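Local coordinates for possible substrate binding protein of ABC transporter system (Rhodopseudomonas palustris, PDB 3N0X) that probably binds a branched-chain amino acid or related ligand in the periplasm and delivers it to an ABC-type transporter, at residues A[67-70]-A[76-79]; A[268-273]-A[279-284]. One frame throughout, in Å; residues are numbered along the deposited sequence. Where two conformers were deposited one is given.

Interaction 1: residues A[67-70]-A[76-79]; sequences EAYQ and IAIG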
loop_
_atom_site.group_PDB
_atom_site.type_symbol
_atom_site.label_atom_id
_atom_site.label_comp_id
_atom_site.label_asym_id
_atom_site.label_seq_id
_atom_site.Cartn_x
_atom_site.Cartn_y
_atom_site.Cartn_z
ATOM N N GLU A 67 -7.879 4.310 -24.631
ATOM C CA GLU A 67 -6.969 4.190 -25.761
ATOM C C GLU A 67 -6.141 2.900 -25.702
ATOM O O GLU A 67 -5.904 2.235 -26.720
ATOM C CB GLU A 67 -6.042 5.407 -25.823
ATOM C CG GLU A 67 -5.148 5.406 -27.051
ATOM C CD GLU A 67 -4.352 6.694 -27.196
ATOM O OE1 GLU A 67 -3.297 6.822 -26.534
ATOM O OE2 GLU A 67 -4.772 7.556 -28.002
ATOM N N ALA A 68 -5.715 2.525 -24.506
ATOM C CA ALA A 68 -4.951 1.298 -24.333
ATOM C C ALA A 68 -5.729 0.076 -24.752
ATOM O O ALA A 68 -5.200 -0.786 -25.438
ATOM C CB ALA A 68 -4.474 1.160 -22.883
ATOM N N TYR A 69 -6.967 -0.021 -24.300
ATOM C CA TYR A 69 -7.806 -1.145 -24.635
ATOM C C TYR A 69 -8.261 -1.167 -26.089
ATOM O O TYR A 69 -8.367 -2.232 -26.696
ATOM C CB TYR A 69 -9.034 -1.139 -23.745
ATOM C CG TYR A 69 -8.801 -1.455 -22.272
ATOM C CD1 TYR A 69 -7.895 -2.458 -21.853
ATOM C CD2 TYR A 69 -9.549 -0.806 -21.290
ATOM C CE1 TYR A 69 -7.750 -2.744 -20.496
ATOM C CE2 TYR A 69 -9.415 -1.081 -19.970
ATOM C CZ TYR A 69 -8.520 -2.046 -19.556
ATOM O OH TYR A 69 -8.404 -2.304 -18.214
ATOM N N GLN A 70 -8.574 0.004 -26.619
ATOM C CA GLN A 70 -9.211 0.097 -27.940
ATOM C C GLN A 70 -8.318 0.328 -29.159
ATOM O O GLN A 70 -8.675 -0.091 -30.257
ATOM C CB GLN A 70 -10.163 1.286 -27.965
ATOM C CG GLN A 70 -11.377 1.060 -27.057
ATOM C CD GLN A 70 -12.160 2.319 -26.762
ATOM O OE1 GLN A 70 -11.961 3.349 -27.400
ATOM N NE2 GLN A 70 -13.056 2.243 -25.785
ATOM N N ILE A 76 -4.782 -6.416 -20.996
ATOM C CA ILE A 76 -4.968 -6.178 -19.579
ATOM C C ILE A 76 -4.216 -4.893 -19.266
ATOM O O ILE A 76 -3.301 -4.506 -19.997
ATOM C CB ILE A 76 -4.452 -7.401 -18.761
ATOM C CG1 ILE A 76 -4.858 -7.296 -17.285
ATOM C CG2 ILE A 76 -2.959 -7.591 -18.932
ATOM C CD1 ILE A 76 -4.875 -8.653 -16.560
ATOM N N ALA A 77 -4.672 -4.174 -18.245
ATOM C CA ALA A 77 -4.005 -2.946 -17.842
ATOM C C ALA A 77 -3.714 -2.976 -16.362
ATOM O O ALA A 77 -4.384 -3.673 -15.588
ATOM C CB ALA A 77 -4.891 -1.719 -18.168
ATOM N N ILE A 78 -2.692 -2.205 -15.998
ATOM C CA ILE A 78 -2.287 -1.969 -14.610
ATOM C C ILE A 78 -2.238 -0.480 -14.411
ATOM O O ILE A 78 -1.703 0.219 -15.255
ATOM C CB ILE A 78 -0.863 -2.550 -14.353
ATOM C CG1 ILE A 78 -0.808 -4.054 -14.643
ATOM C CG2 ILE A 78 -0.382 -2.257 -12.911
ATOM C CD1 ILE A 78 0.652 -4.610 -14.790
ATOM N N GLY A 79 -2.840 0.040 -13.333
ATOM C CA GLY A 79 -2.765 1.468 -13.047
ATOM C C GLY A 79 -3.532 1.820 -11.791
ATOM O O GLY A 79 -4.204 0.943 -11.207
#
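The flat group of this contact is the phenol ring of Y69, and it meets the strand 76-79 with its outer end. The backbone carbon of I76 lies at the ring edge, near its plane, with Y69 CE1 4.3 Å from I76 C. The methyl of A77 approaches obliquely, so the strand sets no atom squarely over either face. That methyl spans the far end of the phenol: A77 CB is 3.6 Å from Y69 OH, 3.8 Å from Y69 CE1 and 3.9 Å from Y69 CZ. These near-equal spacings show one methyl resting across the CE1-CZ-OH corner. The backbones stay well apart, the nearest pair being Y69 CA and I76 CA at 7.7 Å. A77 points its CB at the helix, whereas the bond from CA to CB of Y69 runs across the approach; the ring reaches the strand because CG stands beside the backbone N and opposite the carbonyl carbon (chi1 -69°). The buried surface is small, 110 Å² over both sides.

The two segments belong to helix 58-70 and strand 76-79 of the mixed sheet, the last two elements of a beta-alpha-beta crossover that starts at strand 45-53 and passes over strand 5-11, as in the type I periplasmic binding protein fold. On the opposite side of strand 76-79, helix 283-302 sets V295 on I76 and I78, and A291 on I78.

No hydrogen bond joins the segments, so the attraction is van der Waals contact between ring and methyl. The buried hydroxyl is nevertheless satisfied: Y69 OH bonds to the carbonyl O of I99, a residue that also pairs with A77 through the backbone. Y69 is therefore held by a polar bond at its outer end while CE1, CZ and OH pack on the A77 methyl.

Interaction 2: residues A[268-273]-A[279-284]; sequences WLVTEH and APPDFF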
loop_
_atom_site.group_PDB
_atom_site.type_symbol
_atom_site.label_atom_id
_atom_site.label_comp_id
_atom_site.label_asym_id
_atom_site.label_seq_id
_atom_site.Cartn_x
_atom_site.Cartn_y
_atom_site.Cartn_z
ATOM N N TRP A 268 16.394 -11.409 -4.899
ATOM C CA TRP A 268 16.810 -11.044 -6.256
ATOM C C TRP A 268 16.530 -9.560 -6.536
ATOM O O TRP A 268 17.388 -8.815 -7.028
ATOM C CB TRP A 268 16.118 -11.957 -7.290
ATOM C CG TRP A 268 16.555 -11.636 -8.680
ATOM C CD1 TRP A 268 17.708 -12.056 -9.295
ATOM C CD2 TRP A 268 15.872 -10.827 -9.631
ATOM N NE1 TRP A 268 17.788 -11.535 -10.560
ATOM C CE2 TRP A 268 16.667 -10.779 -10.799
ATOM C CE3 TRP A 268 14.681 -10.109 -9.603
ATOM C CZ2 TRP A 268 16.299 -10.049 -11.925
ATOM C CZ3 TRP A 268 14.311 -9.385 -10.734
ATOM C CH2 TRP A 268 15.108 -9.371 -11.881
ATOM N N LEU A 269 15.334 -9.125 -6.187
ATOM C CA LEU A 269 14.926 -7.744 -6.455
ATOM C C LEU A 269 15.865 -6.755 -5.766
ATOM O O LEU A 269 16.344 -5.821 -6.416
ATOM C CB LEU A 269 13.496 -7.533 -6.007
ATOM C CG LEU A 269 13.046 -6.050 -6.084
ATOM C CD1 LEU A 269 13.082 -5.470 -7.480
ATOM C CD2 LEU A 269 11.625 -5.957 -5.500
ATOM N N VAL A 270 16.129 -6.979 -4.490
ATOM C CA VAL A 270 16.988 -6.088 -3.727
ATOM C C VAL A 270 18.408 -6.077 -4.310
ATOM O O VAL A 270 19.009 -5.016 -4.554
ATOM C CB VAL A 270 16.964 -6.388 -2.219
ATOM C CG1 VAL A 270 18.069 -5.526 -1.535
ATOM C CG2 VAL A 270 15.588 -6.082 -1.638
ATOM N N THR A 271 18.966 -7.249 -4.556
ATOM C CA THR A 271 20.332 -7.331 -5.044
ATOM C C THR A 271 20.497 -6.703 -6.418
ATOM O O THR A 271 21.420 -5.890 -6.671
ATOM C CB THR A 271 20.776 -8.776 -5.063
ATOM O OG1 THR A 271 20.768 -9.271 -3.718
ATOM C CG2 THR A 271 22.189 -8.914 -5.645
ATOM N N GLU A 272 19.572 -7.015 -7.317
ATOM C CA GLU A 272 19.681 -6.519 -8.674
ATOM C C GLU A 272 19.354 -5.045 -8.772
ATOM O O GLU A 272 19.935 -4.325 -9.567
ATOM C CB GLU A 272 18.781 -7.352 -9.584
ATOM C CG GLU A 272 19.117 -7.213 -11.022
ATOM C CD GLU A 272 20.557 -7.620 -11.393
ATOM O OE1 GLU A 272 21.065 -8.648 -10.896
ATOM O OE2 GLU A 272 21.152 -6.900 -12.202
ATOM N N HIS A 273 18.394 -4.590 -7.970
ATOM C CA HIS A 273 18.033 -3.175 -7.957
ATOM C C HIS A 273 19.222 -2.367 -7.472
ATOM O O HIS A 273 19.543 -1.309 -8.023
ATOM C CB HIS A 273 16.790 -2.940 -7.092
ATOM C CG HIS A 273 16.111 -1.616 -7.322
ATOM N ND1 HIS A 273 16.581 -0.435 -6.784
ATOM C CD2 HIS A 273 14.997 -1.286 -8.036
ATOM C CE1 HIS A 273 15.777 0.557 -7.134
ATOM N NE2 HIS A 273 14.806 0.076 -7.892
ATOM N N ALA A 279 20.611 1.933 -5.349
ATOM C CA ALA A 279 19.601 2.297 -4.389
ATOM C C ALA A 279 18.712 1.080 -4.194
ATOM O O ALA A 279 18.618 0.253 -5.092
ATOM C CB ALA A 279 18.761 3.468 -4.894
ATOM N N PRO A 280 18.066 0.964 -3.034
ATOM C CA PRO A 280 17.131 -0.128 -2.806
ATOM C C PRO A 280 15.752 0.103 -3.432
ATOM O O PRO A 280 15.371 1.275 -3.758
ATOM C CB PRO A 280 17.020 -0.196 -1.284
ATOM C CG PRO A 280 17.600 1.060 -0.766
ATOM C CD PRO A 280 18.176 1.851 -1.868
ATOM N N PRO A 281 15.003 -1.002 -3.634
ATOM C CA PRO A 281 13.631 -0.887 -4.066
ATOM C C PRO A 281 12.780 -0.257 -2.976
ATOM O O PRO A 281 13.067 -0.425 -1.789
ATOM C CB PRO A 281 13.207 -2.336 -4.305
ATOM C CG PRO A 281 14.085 -3.154 -3.440
ATOM C CD PRO A 281 15.386 -2.398 -3.318
ATOM N N ASP A 282 11.721 0.415 -3.397
ATOM C CA ASP A 282 10.748 1.066 -2.482
ATOM C C ASP A 282 9.329 0.491 -2.718
ATOM O O ASP A 282 9.135 -0.478 -3.487
ATOM C CB ASP A 282 10.841 2.589 -2.698
ATOM C CG ASP A 282 10.505 3.440 -1.421
ATOM O OD1 ASP A 282 9.808 2.944 -0.502
ATOM O OD2 ASP A 282 10.933 4.641 -1.417
ATOM N N PHE A 283 8.329 1.071 -2.036
ATOM C CA PHE A 283 6.932 0.613 -2.140
ATOM C C PHE A 283 6.533 0.338 -3.583
ATOM O O PHE A 283 5.940 -0.694 -3.907
ATOM C CB PHE A 283 5.934 1.687 -1.633
ATOM C CG PHE A 283 5.713 1.749 -0.123
ATOM C CD1 PHE A 283 6.643 1.320 0.816
ATOM C CD2 PHE A 283 4.540 2.313 0.346
ATOM C CE1 PHE A 283 6.375 1.460 2.203
ATOM C CE2 PHE A 283 4.258 2.378 1.699
ATOM C CZ PHE A 283 5.192 1.976 2.620
ATOM N N PHE A 284 6.766 1.332 -4.421
ATOM C CA PHE A 284 6.212 1.317 -5.763
ATOM C C PHE A 284 6.870 0.251 -6.621
ATOM O O PHE A 284 6.227 -0.397 -7.475
ATOM C CB PHE A 284 6.281 2.730 -6.361
ATOM C CG PHE A 284 5.494 3.711 -5.572
ATOM C CD1 PHE A 284 4.133 3.788 -5.726
ATOM C CD2 PHE A 284 6.117 4.588 -4.702
ATOM C CE1 PHE A 284 3.375 4.694 -4.977
ATOM C CE2 PHE A 284 5.366 5.441 -3.918
ATOM C CZ PHE A 284 4.010 5.499 -4.048
#
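H273 and P281 centre a helix-loop-helix contact, in which the middle of helix 264-277 (268-273) packs against the proline-containing connection that leads into helix 283-302. L269 also touches M30 of helix 18-35, and helix 283-302 lies on the N-terminal sheet. CG of H273 stands anti to the backbone N (chi1 -163°), which carries the imidazole out to the connection. There H273 ND1 donates to A279 O at 2.7 Å with an N-H...O angle of 163°. The oxygen lies almost in the imidazole plane (3° out of it), although the donor stands above the carbonyl plane and so is not on a lone pair. The next peptide link passes over one face of the same ring, P281 N lying 3.5 Å above its plane toward the rim. The P281 ring fits against the helix: P281 CG is 3.8 Å from V270 CG2, the two side chains crossing at roughly a right angle, while the L269 and P281 side chains run past each other in opposite directions, L269 CG 4.1 Å from P281 CG. F277 meets the H273 ring edge-to-face.

Because ND1 is the donor, it must carry a proton, and the in-plane bond together with the overlying peptide should restrict rotation of the imidazole. H273 thus holds A279 by one near-linear bond, while V270 and L269 pack on the P281 ring.

In the fold
From the N terminus, interaction 1 comes first: helix 58-70 turns through five residues into strand 76-79, closing a short loop at the end of a crossover in the mixed sheet. The chain then goes on to build the four-stranded parallel sheet between 142 and 233 before returning. Interaction 2 later closes a short excursion made of the last turn of helix 264-277 and the one residue behind it. The two loops follow in series, neither nesting nor crossing, with centres 26 Å apart and nearest atoms about 9 Å apart. Helix 283-302 relates them: it starts at interaction 2 and lies on the other face of strand 76-79, tying the late helical pair to the N-terminal sheet.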